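PDB 5DTE: monosaccharide-transporting ATPase from Actinobacillus succinogenes, which binds beta-D-allopyranose in the cleft between its two lobes and probably delivers the sugar, as a periplasmic solute-binding protein, to an ABC transporter. Local coordinates for residues S69-V74 / P92-F98; I113-L119 / F131-G135; E145-L149 / G219-A223; Q265-L271 / V298-D304. All coordinates share one frame; numbering follows the deposited sequence.

Contact 1. Residues S69-V74 / P92-F98; sequences STEQLV and PNDSIAF
S69 meets N93 just ahead of helix 70-82: its carbonyl O lies 2.9 Å from N93 ND2, yet the angle is too poor for a hydrogen bond, so the pair counts only as a close polar approach. At T70 the two branches divide the work. OG1, set beside the backbone N (chi1 -67°), makes a weak hydrogen bond of 3.1 Å to the main-chain O of N93, and CG2, which lies anti to that N, reaches CB of A97 at 3.4 Å. The loop 92-98 that receives this helix start follows strand 87-90 of the parallel sheet in the lobe, a Rossmann-like arrangement common to periplasmic sugar-binding proteins. Part of the loop is shaped by an Asx turn: D94 OD2 accepts from I96 N through its anti lone pair and from A97 N from above the carboxylate plane, and these two bonds are consistent with a bend that places A97 beside T70. One turn into the helix, L73 points at the loop. Its CB lies in the plane of the F98 ring, 3.5 Å from CZ at the edge, while CD2 packs against the N93 amide. V74 takes a face of the same ring, with CG2 3.7 Å from the centroid and 17° off the normal, a CH-pi contact; CA of P92 lies over the opposite face, offset toward the rim.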
loop_
_atom_site.group_PDB
_atom_site.type_symbol
_atom_site.label_atom_id
_atom_site.label_comp_id
_atom_site.label_asym_id
_atom_site.label_seq_id
_atom_site.Cartn_x
_atom_site.Cartn_y
_atom_site.Cartn_z
ATOM N N SER A 69 -2.654 -3.009 15.538
ATOM C CA SER A 69 -1.953 -3.531 16.705
ATOM C C SER A 69 -0.558 -3.955 16.315
ATOM O O SER A 69 -0.356 -5.032 15.748
ATOM C CB SER A 69 -2.678 -4.702 17.354
ATOM O OG SER A 69 -2.113 -4.943 18.636
ATOM N N THR A 70 0.394 -3.082 16.621
ATOM C CA THR A 70 1.804 -3.335 16.387
ATOM C C THR A 70 2.352 -4.477 17.239
ATOM O O THR A 70 3.034 -5.348 16.730
ATOM C CB THR A 70 2.637 -2.077 16.678
ATOM O OG1 THR A 70 2.330 -1.055 15.718
ATOM C CG2 THR A 70 4.131 -2.407 16.646
ATOM N N GLU A 71 2.052 -4.456 18.535
ATOM C CA GLU A 71 2.630 -5.398 19.498
ATOM C C GLU A 71 2.390 -6.828 19.103
ATOM O O GLU A 71 3.309 -7.647 19.113
ATOM C CB GLU A 71 2.059 -5.171 20.904
ATOM C CG GLU A 71 2.642 -3.975 21.642
ATOM C CD GLU A 71 2.141 -2.628 21.118
ATOM O OE1 GLU A 71 1.259 -2.612 20.229
ATOM O OE2 GLU A 71 2.627 -1.581 21.610
ATOM N N GLN A 72 1.139 -7.116 18.767
ATOM C CA GLN A 72 0.709 -8.465 18.418
ATOM C C GLN A 72 1.444 -9.017 17.199
ATOM O O GLN A 72 1.720 -10.220 17.128
ATOM C CB GLN A 72 -0.796 -8.473 18.167
ATOM C CG GLN A 72 -1.324 -9.751 17.565
ATOM C CD GLN A 72 -2.777 -9.623 17.219
ATOM O OE1 GLN A 72 -3.367 -10.512 16.598
ATOM N NE2 GLN A 72 -3.373 -8.497 17.614
ATOM N N LEU A 73 1.765 -8.138 16.250
ATOM C CA LEU A 73 2.478 -8.549 15.044
ATOM C C LEU A 73 3.927 -8.917 15.344
ATOM O O LEU A 73 4.442 -9.916 14.827
ATOM C CB LEU A 73 2.432 -7.457 13.984
ATOM C CG LEU A 73 2.944 -7.958 12.623
ATOM C CD1 LEU A 73 2.450 -9.384 12.313
ATOM C CD2 LEU A 73 2.563 -7.003 11.499
ATOM N N VAL A 74 4.580 -8.093 16.159
ATOM C CA VAL A 74 5.892 -8.406 16.695
ATOM C C VAL A 74 5.795 -9.722 17.438
ATOM O O VAL A 74 6.659 -10.581 17.325
ATOM C CB VAL A 74 6.395 -7.331 17.662
ATOM C CG1 VAL A 74 7.744 -7.735 18.230
ATOM C CG2 VAL A 74 6.457 -5.967 16.986
ATOM N N PRO A 92 5.455 -4.920 8.091
ATOM C CA PRO A 92 5.448 -4.232 9.384
ATOM C C PRO A 92 4.249 -3.327 9.639
ATOM O O PRO A 92 3.445 -3.071 8.754
ATOM C CB PRO A 92 6.737 -3.414 9.337
ATOM C CG PRO A 92 7.636 -4.259 8.556
ATOM C CD PRO A 92 6.779 -4.831 7.456
ATOM N N ASN A 93 4.190 -2.843 10.875
ATOM C CA ASN A 93 3.023 -2.250 11.496
ATOM C C ASN A 93 3.426 -0.934 12.119
ATOM O O ASN A 93 2.635 -0.254 12.773
ATOM C CB ASN A 93 2.480 -3.186 12.575
ATOM C CG ASN A 93 1.049 -3.549 12.353
ATOM O OD1 ASN A 93 0.369 -2.925 11.539
ATOM N ND2 ASN A 93 0.566 -4.555 13.082
ATOM N N ASP A 94 4.686 -0.596 11.905
ATOM C CA ASP A 94 5.336 0.470 12.629
ATOM C C ASP A 94 6.780 0.500 12.140
ATOM O O ASP A 94 7.449 -0.530 12.133
ATOM C CB ASP A 94 5.244 0.209 14.132
ATOM C CG ASP A 94 5.588 1.413 14.952
ATOM O OD1 ASP A 94 4.740 1.793 15.788
ATOM O OD2 ASP A 94 6.701 1.960 14.779
ATOM N N SER A 95 7.269 1.654 11.712
ATOM C CA SER A 95 8.566 1.677 11.041
ATOM C C SER A 95 9.706 1.373 12.013
ATOM O O SER A 95 10.804 0.954 11.612
ATOM C CB SER A 95 8.790 3.030 10.352
ATOM O OG SER A 95 8.463 4.112 11.213
ATOM N N ILE A 96 9.426 1.553 13.299
ATOM C CA ILE A 96 10.465 1.505 14.312
ATOM C C ILE A 96 10.321 0.328 15.275
ATOM O O ILE A 96 11.307 -0.314 15.634
ATOM C CB ILE A 96 10.477 2.822 15.079
ATOM C CG1 ILE A 96 10.846 3.938 14.105
ATOM C CG2 ILE A 96 11.423 2.754 16.276
ATOM C CD1 ILE A 96 11.146 5.255 14.745
ATOM N N ALA A 97 9.083 0.032 15.657
ATOM C CA ALA A 97 8.787 -1.023 16.627
ATOM C C ALA A 97 9.386 -2.381 16.290
ATOM O O ALA A 97 9.730 -3.142 17.189
ATOM C CB ALA A 97 7.299 -1.161 16.779
ATOM N N PHE A 98 9.505 -2.682 15.000
ATOM C CA PHE A 98 9.994 -3.992 14.557
ATOM C C PHE A 98 11.514 -4.135 14.462
ATOM O O PHE A 98 12.014 -5.198 14.120
ATOM C CB PHE A 98 9.381 -4.344 13.200
ATOM C CG PHE A 98 7.928 -4.705 13.280
ATOM C CD1 PHE A 98 6.960 -3.716 13.305
ATOM C CD2 PHE A 98 7.532 -6.033 13.349
ATOM C CE1 PHE A 98 5.627 -4.040 13.390
ATOM C CE2 PHE A 98 6.203 -6.367 13.433
ATOM C CZ PHE A 98 5.244 -5.366 13.451
#

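Contact 2. Residues I113-L119 / F131-G135; sequences IDLDVRL and FNYVG. With ALL (beta-D-allopyranose), chain E.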
loop_
_atom_site.group_PDB
_atom_site.type_symbol
_atom_site.label_atom_id
_atom_site.label_comp_id
_atom_site.label_asym_id
_atom_site.label_seq_id
_atom_site.Cartn_x
_atom_site.Cartn_y
_atom_site.Cartn_z
ATOM N N ILE A 113 12.593 -10.674 5.321
ATOM C CA ILE A 113 12.273 -9.670 4.312
ATOM C C ILE A 113 11.223 -8.695 4.807
ATOM O O ILE A 113 10.116 -9.085 5.164
ATOM C CB ILE A 113 11.738 -10.310 2.991
ATOM C CG1 ILE A 113 12.747 -11.301 2.414
ATOM C CG2 ILE A 113 11.414 -9.236 1.977
ATOM C CD1 ILE A 113 14.210 -10.853 2.564
ATOM N N ASP A 114 11.568 -7.420 4.805
ATOM C CA ASP A 114 10.624 -6.383 5.167
ATOM C C ASP A 114 9.772 -6.016 3.930
ATOM O O ASP A 114 10.245 -5.349 3.007
ATOM C CB ASP A 114 11.397 -5.189 5.742
ATOM C CG ASP A 114 10.590 -3.909 5.762
ATOM O OD1 ASP A 114 9.371 -3.985 6.007
ATOM O OD2 ASP A 114 11.180 -2.824 5.526
ATOM N N LEU A 115 8.519 -6.476 3.913
ATOM C CA LEU A 115 7.602 -6.234 2.789
ATOM C C LEU A 115 6.667 -5.053 3.057
ATOM O O LEU A 115 6.331 -4.790 4.204
ATOM C CB LEU A 115 6.776 -7.500 2.495
ATOM C CG LEU A 115 5.708 -7.535 1.392
ATOM C CD1 LEU A 115 6.336 -7.377 0.015
ATOM C CD2 LEU A 115 4.917 -8.838 1.443
ATOM N N ASP A 116 6.283 -4.347 1.991
ATOM C CA ASP A 116 5.275 -3.256 1.986
ATOM C C ASP A 116 5.640 -1.966 2.737
ATOM O O ASP A 116 5.931 -0.939 2.114
ATOM C CB ASP A 116 3.926 -3.753 2.536
ATOM C CG ASP A 116 2.801 -2.726 2.357
ATOM O OD1 ASP A 116 2.731 -2.085 1.279
ATOM O OD2 ASP A 116 1.988 -2.558 3.294
ATOM N N VAL A 117 5.566 -2.013 4.064
ATOM C CA VAL A 117 5.842 -0.854 4.904
ATOM C C VAL A 117 7.322 -0.841 5.286
ATOM O O VAL A 117 7.848 -1.829 5.784
ATOM C CB VAL A 117 4.943 -0.861 6.157
ATOM C CG1 VAL A 117 5.391 0.193 7.161
ATOM C CG2 VAL A 117 3.462 -0.667 5.761
ATOM N N ARG A 118 8.003 0.271 5.017
ATOM C CA ARG A 118 9.457 0.309 5.168
ATOM C C ARG A 118 9.883 0.780 6.549
ATOM O O ARG A 118 9.416 1.829 7.036
ATOM C CB ARG A 118 10.088 1.204 4.104
ATOM C CG ARG A 118 11.608 1.093 4.030
ATOM C CD ARG A 118 12.186 1.959 2.898
ATOM N NE ARG A 118 13.549 2.409 3.180
ATOM C CZ ARG A 118 14.636 1.659 3.018
ATOM N NH1 ARG A 118 15.835 2.150 3.313
ATOM N NH2 ARG A 118 14.529 0.414 2.571
ATOM N N LEU A 119 10.770 -0.009 7.167
ATOM C CA LEU A 119 11.347 0.315 8.477
ATOM C C LEU A 119 12.167 1.625 8.432
ATOM O O LEU A 119 12.778 1.956 7.416
ATOM C CB LEU A 119 12.229 -0.835 8.991
ATOM C CG LEU A 119 11.709 -2.267 9.216
ATOM C CD1 LEU A 119 12.781 -3.116 9.886
ATOM C CD2 LEU A 119 10.429 -2.321 10.022
ATOM N N PHE A 131 18.905 -4.588 7.035
ATOM C CA PHE A 131 17.621 -5.191 6.704
ATOM C C PHE A 131 17.280 -4.981 5.242
ATOM O O PHE A 131 17.791 -4.068 4.601
ATOM C CB PHE A 131 16.524 -4.616 7.586
ATOM C CG PHE A 131 16.054 -3.253 7.161
ATOM C CD1 PHE A 131 14.840 -3.093 6.505
ATOM C CD2 PHE A 131 16.820 -2.132 7.414
ATOM C CE1 PHE A 131 14.399 -1.831 6.108
ATOM C CE2 PHE A 131 16.383 -0.875 7.025
ATOM C CZ PHE A 131 15.168 -0.724 6.370
ATOM N N ASN A 132 16.403 -5.824 4.713
ATOM C CA ASN A 132 16.128 -5.822 3.283
ATOM C C ASN A 132 14.651 -5.589 2.994
ATOM O O ASN A 132 13.808 -6.332 3.491
ATOM C CB ASN A 132 16.590 -7.146 2.677
ATOM C CG ASN A 132 18.014 -7.507 3.078
ATOM O OD1 ASN A 132 18.980 -7.094 2.431
ATOM N ND2 ASN A 132 18.150 -8.278 4.159
ATOM N N TYR A 133 14.338 -4.562 2.199
ATOM C CA TYR A 133 12.942 -4.199 1.888
ATOM C C TYR A 133 12.549 -4.586 0.469
ATOM O O TYR A 133 13.398 -4.703 -0.420
ATOM C CB TYR A 133 12.721 -2.689 2.109
ATOM C CG TYR A 133 11.388 -2.055 1.637
ATOM C CD1 TYR A 133 10.207 -2.191 2.374
ATOM C CD2 TYR A 133 11.344 -1.255 0.487
ATOM C CE1 TYR A 133 9.014 -1.581 1.955
ATOM C CE2 TYR A 133 10.170 -0.650 0.066
ATOM C CZ TYR A 133 9.002 -0.806 0.795
ATOM O OH TYR A 133 7.833 -0.183 0.342
ATOM N N VAL A 134 11.250 -4.808 0.282
ATOM C CA VAL A 134 10.644 -4.970 -1.037
ATOM C C VAL A 134 9.309 -4.226 -1.065
ATOM O O VAL A 134 8.441 -4.520 -0.238
ATOM C CB VAL A 134 10.402 -6.452 -1.387
ATOM C CG1 VAL A 134 9.568 -6.580 -2.672
ATOM C CG2 VAL A 134 11.706 -7.187 -1.513
ATOM N N GLY A 135 9.145 -3.274 -1.994
ATOM C CA GLY A 135 7.874 -2.567 -2.140
ATOM C C GLY A 135 7.684 -1.749 -3.404
ATOM O O GLY A 135 7.883 -2.244 -4.515
HETATM C C1 ALL E . -0.594 0.015 2.578
HETATM C C2 ALL E . -0.509 -0.830 1.322
HETATM C C3 ALL E . -1.809 -0.924 0.613
HETATM C C4 ALL E . -2.945 -1.236 1.536
HETATM C C5 ALL E . -2.975 -0.176 2.624
HETATM C C6 ALL E . -4.179 -0.248 3.506
HETATM O O1 ALL E . 0.545 -0.101 3.338
HETATM O O2 ALL E . 0.441 -0.199 0.435
HETATM O O3 ALL E . -2.091 0.364 -0.018
HETATM O O4 ALL E . -4.183 -1.247 0.809
HETATM O O5 ALL E . -1.769 -0.353 3.422
HETATM O O6 ALL E . -4.070 -1.373 4.352
#
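D114 in strand 112-115 pairs in parallel with strand 132-135 through two backbone hydrogen bonds, D114 N to N132 O (2.8 Å) and V134 N to D114 O (3.0 Å). Just past the strand end, D116 continues the ladder, its N donating to V134 O at 3.1 Å. A fourth bond comes from a side chain: Y133 OH donates to D116 O at 2.7 Å, arriving 37° out of the carbonyl plane. The same oxygen also accepts from N170. The strands belong to a beta-alpha-beta unit whose connecting helix is 121-126, and the loop after the first strand carries D116 to the sugar. There its carboxylate spans two hydroxyls, OD2 accepting from allose O1 at 2.8 Å and OD1 from O2 at 3.1 Å. Among the ring contacts, R118 CB sits over a face of Y133, 3.9 Å from the centroid, while the guanidinium has F131 CZ over one face, its plane 34° from that ring. L119 CB makes an off-centre CH-pi contact with F131, and D114 OD2, at that ring's edge, accepts from L119 N.

Contact 3. Residues E145-L149 / G219-A223; sequences EAKNL and GIFAA
The 145-149 part of helix 138-152 runs nearly antiparallel to strand 219-222, with 168° between their directions and a closest approach of 9.3 Å between these short axes, a spacing bridged by side chains since no hydrogen bond crosses. E145 points toward the strand. With CG anti to the backbone N (chi1 172°) and the chain extended beyond it, the carboxylate is carried to F221, where OE2 lies 3.2 Å from CE1 and the carboxylate plane is turned 25° from the ring. OE2 is also 3.2 Å from A222 O, but both atoms are acceptors; the bond that satisfies this buried oxygen comes from OG of S247. The polar end of E145 is therefore held from the neighbouring strand 245-247, outside the two segments. This is the helix-on-sheet layer of the lobe in which 219-222 is an inner strand of a four-stranded parallel sheet, flanked by strands 157-163 and 245-247. The next helix residue, A146, sets its CB 4.0 Å from F221 CD1, adding an apolar contact beside the glutamate. A178 of helix 169-182 touches both A146 and F221, which extends this apolar cluster to a second helix. One turn beyond E145, L149 sends CD2 over the start of the strand, 4.0 Å from I220 C and 4.4 Å from F221 CB, with G219 close by. Its side chain also touches L245 and S247 of strand 245-247.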
loop_
_atom_site.group_PDB
_atom_site.type_symbol
_atom_site.label_atom_id
_atom_site.label_comp_id
_atom_site.label_asym_id
_atom_site.label_seq_id
_atom_site.Cartn_x
_atom_site.Cartn_y
_atom_site.Cartn_z
ATOM N N GLU A 145 -0.048 9.448 -9.525
ATOM C CA GLU A 145 -1.499 9.307 -9.422
ATOM C C GLU A 145 -2.191 10.660 -9.344
ATOM O O GLU A 145 -3.266 10.848 -9.914
ATOM C CB GLU A 145 -1.890 8.462 -8.196
ATOM C CG GLU A 145 -3.415 8.426 -7.906
ATOM C CD GLU A 145 -3.778 7.937 -6.501
ATOM O OE1 GLU A 145 -3.048 7.112 -5.909
ATOM O OE2 GLU A 145 -4.819 8.373 -5.983
ATOM N N ALA A 146 -1.596 11.601 -8.623
ATOM C CA ALA A 146 -2.192 12.929 -8.523
ATOM C C ALA A 146 -2.106 13.623 -9.872
ATOM O O ALA A 146 -3.061 14.238 -10.346
ATOM C CB ALA A 146 -1.500 13.750 -7.452
ATOM N N LYS A 147 -0.945 13.476 -10.494
ATOM C CA LYS A 147 -0.640 14.137 -11.748
ATOM C C LYS A 147 -1.645 13.762 -12.813
ATOM O O LYS A 147 -2.025 14.600 -13.627
ATOM C CB LYS A 147 0.778 13.791 -12.211
ATOM C CG LYS A 147 1.362 14.810 -13.171
ATOM C CD LYS A 147 2.881 14.766 -13.180
ATOM C CE LYS A 147 3.443 15.705 -14.232
ATOM N NZ LYS A 147 2.607 16.929 -14.362
ATOM N N ASN A 148 -2.089 12.513 -12.788
ATOM C CA ASN A 148 -3.020 12.003 -13.783
ATOM C C ASN A 148 -4.414 12.608 -13.612
ATOM O O ASN A 148 -5.077 12.967 -14.588
ATOM C CB ASN A 148 -3.074 10.482 -13.696
ATOM C CG ASN A 148 -3.862 9.852 -14.824
ATOM O OD1 ASN A 148 -5.033 9.502 -14.659
ATOM N ND2 ASN A 148 -3.216 9.681 -15.977
ATOM N N LEU A 149 -4.841 12.735 -12.360
ATOM C CA LEU A 149 -6.123 13.340 -12.011
ATOM C C LEU A 149 -6.112 14.856 -12.222
ATOM O O LEU A 149 -7.128 15.440 -12.610
ATOM C CB LEU A 149 -6.469 13.017 -10.555
ATOM C CG LEU A 149 -7.677 13.680 -9.883
ATOM C CD1 LEU A 149 -8.976 12.998 -10.309
ATOM C CD2 LEU A 149 -7.517 13.705 -8.354
ATOM N N GLY A 219 -12.490 16.946 -7.824
ATOM C CA GLY A 219 -11.492 15.885 -7.865
ATOM C C GLY A 219 -11.090 15.347 -6.493
ATOM O O GLY A 219 -10.835 16.121 -5.561
ATOM N N ILE A 220 -11.029 14.020 -6.361
ATOM C CA ILE A 220 -10.669 13.397 -5.084
ATOM C C ILE A 220 -9.499 12.421 -5.161
ATOM O O ILE A 220 -9.573 11.363 -5.794
ATOM C CB ILE A 220 -11.847 12.637 -4.462
ATOM C CG1 ILE A 220 -13.011 13.587 -4.173
ATOM C CG2 ILE A 220 -11.390 11.968 -3.186
ATOM C CD1 ILE A 220 -14.225 12.890 -3.698
ATOM N N PHE A 221 -8.418 12.785 -4.490
ATOM C CA PHE A 221 -7.264 11.939 -4.400
ATOM C C PHE A 221 -7.407 11.103 -3.157
ATOM O O PHE A 221 -7.496 11.652 -2.058
ATOM C CB PHE A 221 -5.999 12.775 -4.350
ATOM C CG PHE A 221 -4.749 11.975 -4.160
ATOM C CD1 PHE A 221 -4.046 11.502 -5.247
ATOM C CD2 PHE A 221 -4.269 11.700 -2.894
ATOM C CE1 PHE A 221 -2.889 10.770 -5.073
ATOM C CE2 PHE A 221 -3.117 10.963 -2.719
ATOM C CZ PHE A 221 -2.426 10.502 -3.805
ATOM N N ALA A 222 -7.441 9.781 -3.336
ATOM C CA ALA A 222 -7.479 8.832 -2.220
ATOM C C ALA A 222 -6.224 7.925 -2.169
ATOM O O ALA A 222 -5.870 7.270 -3.158
ATOM C CB ALA A 222 -8.732 7.989 -2.305
ATOM N N ALA A 223 -5.580 7.871 -1.007
ATOM C CA ALA A 223 -4.298 7.170 -0.837
ATOM C C ALA A 223 -4.349 5.615 -0.790
ATOM O O ALA A 223 -3.268 4.992 -0.740
ATOM C CB ALA A 223 -3.593 7.705 0.433
#

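Contact 4. Residues Q265-L271 / V298-D304; sequences QNTIDQL and VDPVVVD. With ALL (beta-D-allopyranose), chain E.
T267 and V303 form one hydrogen-bonded pair of a two-stranded antiparallel sheet, D269 and V301 the other. In the first, V303 N donates to T267 O at 3.0 Å. The return bond, from T267 N to V303 O, is longer at 3.3 Å. In the second, D269 N to V301 O is 2.9 Å and V301 N meets a lone pair of D269 O. The non-hydrogen-bonded pair I268 and V302 lies between them, with I268 CD1 3.6 Å from V302 CG2. Because the other branch of I268, CG2, is anti to the backbone N, it turns to P300 and meets CB at 3.6 Å. At the end nearer the sugar, L271 CD1 packs on V298 CG1 at 3.5 Å. This leucine occupies the N-cap position of helix 272-287, and an Asx turn leads into it: L271 N donates to D269 OD1, arriving from above the carboxylate plane. Further out, D269 OD2 is hydrogen-bonded to Y311 OH, and T267 OG1 to D225 OD1. Q270, between D269 and L271, belongs to the allose pocket. The D269 carboxylate thus has a partner at each oxygen, which would be expected to favour its charged form and tie the pocket-side turn to the C-terminal residue.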
loop_
_atom_site.group_PDB
_atom_site.type_symbol
_atom_site.label_atom_id
_atom_site.label_comp_id
_atom_site.label_asym_id
_atom_site.label_seq_id
_atom_site.Cartn_x
_atom_site.Cartn_y
_atom_site.Cartn_z
ATOM N N GLN A 265 -11.083 7.637 -12.209
ATOM C CA GLN A 265 -10.137 8.165 -13.173
ATOM C C GLN A 265 -8.950 7.233 -13.317
ATOM O O GLN A 265 -8.613 6.801 -14.418
ATOM C CB GLN A 265 -9.658 9.543 -12.756
ATOM C CG GLN A 265 -8.427 9.982 -13.517
ATOM C CD GLN A 265 -8.701 10.144 -14.996
ATOM O OE1 GLN A 265 -9.817 10.501 -15.403
ATOM N NE2 GLN A 265 -7.685 9.885 -15.814
ATOM N N ASN A 266 -8.324 6.924 -12.188
ATOM C CA ASN A 266 -7.200 6.010 -12.166
ATOM C C ASN A 266 -6.995 5.388 -10.804
ATOM O O ASN A 266 -7.505 5.883 -9.800
ATOM C CB ASN A 266 -5.928 6.738 -12.572
ATOM C CG ASN A 266 -5.384 7.603 -11.460
ATOM O OD1 ASN A 266 -4.619 7.138 -10.604
ATOM N ND2 ASN A 266 -5.777 8.868 -11.457
ATOM N N THR A 267 -6.232 4.300 -10.782
ATOM C CA THR A 267 -5.647 3.759 -9.556
ATOM C C THR A 267 -4.240 3.380 -9.931
ATOM O O THR A 267 -3.933 3.328 -11.122
ATOM C CB THR A 267 -6.411 2.544 -9.021
ATOM O OG1 THR A 267 -6.007 2.276 -7.675
ATOM C CG2 THR A 267 -6.139 1.329 -9.872
ATOM N N ILE A 268 -3.374 3.150 -8.945
ATOM C CA ILE A 268 -2.002 2.699 -9.227
ATOM C C ILE A 268 -1.880 1.221 -8.893
ATOM O O ILE A 268 -2.054 0.846 -7.734
ATOM C CB ILE A 268 -0.940 3.483 -8.423
ATOM C CG1 ILE A 268 -0.761 4.909 -8.961
ATOM C CG2 ILE A 268 0.406 2.757 -8.445
ATOM C CD1 ILE A 268 0.245 5.036 -10.119
ATOM N N ASP A 269 -1.623 0.384 -9.904
ATOM C CA ASP A 269 -1.388 -1.029 -9.650
ATOM C C ASP A 269 0.001 -1.163 -9.063
ATOM O O ASP A 269 1.013 -0.871 -9.704
ATOM C CB ASP A 269 -1.536 -1.897 -10.908
ATOM C CG ASP A 269 -1.509 -3.410 -10.588
ATOM O OD1 ASP A 269 -1.616 -3.782 -9.394
ATOM O OD2 ASP A 269 -1.399 -4.231 -11.530
ATOM N N GLN A 270 0.014 -1.611 -7.819
ATOM C CA GLN A 270 1.207 -1.721 -7.010
ATOM C C GLN A 270 1.897 -3.055 -7.263
ATOM O O GLN A 270 2.994 -3.301 -6.762
ATOM C CB GLN A 270 0.808 -1.578 -5.548
ATOM C CG GLN A 270 1.919 -1.398 -4.617
ATOM C CD GLN A 270 1.429 -1.257 -3.222
ATOM O OE1 GLN A 270 0.227 -1.257 -2.993
ATOM N NE2 GLN A 270 2.350 -1.145 -2.267
ATOM N N LEU A 271 1.229 -3.909 -8.042
ATOM C CA LEU A 271 1.708 -5.256 -8.352
ATOM C C LEU A 271 1.977 -6.092 -7.093
ATOM O O LEU A 271 3.114 -6.520 -6.837
ATOM C CB LEU A 271 2.960 -5.162 -9.221
ATOM C CG LEU A 271 2.641 -4.339 -10.467
ATOM C CD1 LEU A 271 3.863 -4.157 -11.305
ATOM C CD2 LEU A 271 1.569 -5.044 -11.258
ATOM N N VAL A 298 9.306 -2.488 -7.058
ATOM C CA VAL A 298 8.551 -2.898 -8.237
ATOM C C VAL A 298 8.125 -1.625 -8.967
ATOM O O VAL A 298 7.977 -0.570 -8.329
ATOM C CB VAL A 298 7.330 -3.782 -7.844
ATOM C CG1 VAL A 298 6.140 -3.528 -8.730
ATOM C CG2 VAL A 298 7.701 -5.236 -7.906
ATOM N N ASP A 299 7.975 -1.697 -10.290
ATOM C CA ASP A 299 7.539 -0.523 -11.049
ATOM C C ASP A 299 6.029 -0.499 -11.282
ATOM O O ASP A 299 5.501 -1.279 -12.067
ATOM C CB ASP A 299 8.301 -0.442 -12.374
ATOM C CG ASP A 299 9.777 -0.134 -12.163
ATOM O OD1 ASP A 299 10.079 0.701 -11.282
ATOM O OD2 ASP A 299 10.628 -0.730 -12.861
ATOM N N PRO A 300 5.336 0.425 -10.598
ATOM C CA PRO A 300 3.871 0.507 -10.587
ATOM C C PRO A 300 3.298 0.848 -11.952
ATOM O O PRO A 300 4.012 1.400 -12.781
ATOM C CB PRO A 300 3.598 1.636 -9.592
ATOM C CG PRO A 300 4.814 2.495 -9.687
ATOM C CD PRO A 300 5.950 1.548 -9.871
ATOM N N VAL A 301 2.031 0.519 -12.178
ATOM C CA VAL A 301 1.358 0.885 -13.417
ATOM C C VAL A 301 0.298 1.917 -13.097
ATOM O O VAL A 301 -0.407 1.775 -12.104
ATOM C CB VAL A 301 0.676 -0.321 -14.115
ATOM C CG1 VAL A 301 0.435 -0.013 -15.564
ATOM C CG2 VAL A 301 1.511 -1.580 -13.978
ATOM N N VAL A 302 0.193 2.953 -13.932
ATOM C CA VAL A 302 -0.925 3.906 -13.880
ATOM C C VAL A 302 -2.125 3.391 -14.676
ATOM O O VAL A 302 -2.080 3.352 -15.901
ATOM C CB VAL A 302 -0.536 5.280 -14.433
ATOM C CG1 VAL A 302 -1.721 6.200 -14.371
ATOM C CG2 VAL A 302 0.608 5.865 -13.637
ATOM N N VAL A 303 -3.191 2.995 -13.981
ATOM C CA VAL A 303 -4.311 2.314 -14.625
ATOM C C VAL A 303 -5.511 3.230 -14.873
ATOM O O VAL A 303 -6.300 3.522 -13.973
ATOM C CB VAL A 303 -4.773 1.112 -13.801
ATOM C CG1 VAL A 303 -5.922 0.423 -14.492
ATOM C CG2 VAL A 303 -3.656 0.164 -13.634
ATOM N N ASP A 304 -5.638 3.675 -16.113
ATOM C CA ASP A 304 -6.734 4.527 -16.525
ATOM C C ASP A 304 -7.400 3.857 -17.711
ATOM O O ASP A 304 -6.915 2.826 -18.179
ATOM C CB ASP A 304 -6.248 5.938 -16.868
ATOM C CG ASP A 304 -5.130 5.953 -17.915
ATOM O OD1 ASP A 304 -4.851 4.889 -18.519
ATOM O OD2 ASP A 304 -4.535 7.041 -18.142
HETATM C C1 ALL E . -0.594 0.015 2.578
HETATM C C2 ALL E . -0.509 -0.830 1.322
HETATM C C3 ALL E . -1.809 -0.924 0.613
HETATM C C4 ALL E . -2.945 -1.236 1.536
HETATM C C5 ALL E . -2.975 -0.176 2.624
HETATM C C6 ALL E . -4.179 -0.248 3.506
HETATM O O1 ALL E . 0.545 -0.101 3.338
HETATM O O2 ALL E . 0.441 -0.199 0.435
HETATM O O3 ALL E . -2.091 0.364 -0.018
HETATM O O4 ALL E . -4.183 -1.247 0.809
HETATM O O5 ALL E . -1.769 -0.353 3.422
HETATM O O6 ALL E . -4.070 -1.373 4.352
#

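Contacts 1 and 2 lie in one lobe and touch directly, S95 O resting 3.5 Å from L119 CB; contact 3 is on the opposite side of the chain's centre, its centre 29 Å from that of contact 1. Contact 4 reaches both sides. G135 O of contact 2 is 2.9 Å from V298 N, a probable hydrogen bond, and N148 OD1 of contact 3 is hydrogen-bonded to Q265 NE2 (2.9 Å). Allose lies between the lobes: contact 2 supplies D116 and V117, and contact 4 supplies Q270, so these two contacts meet at the pocket. The side chains of N93 in contact 1 and E145 in contact 3 each stay about 9 Å from the sugar.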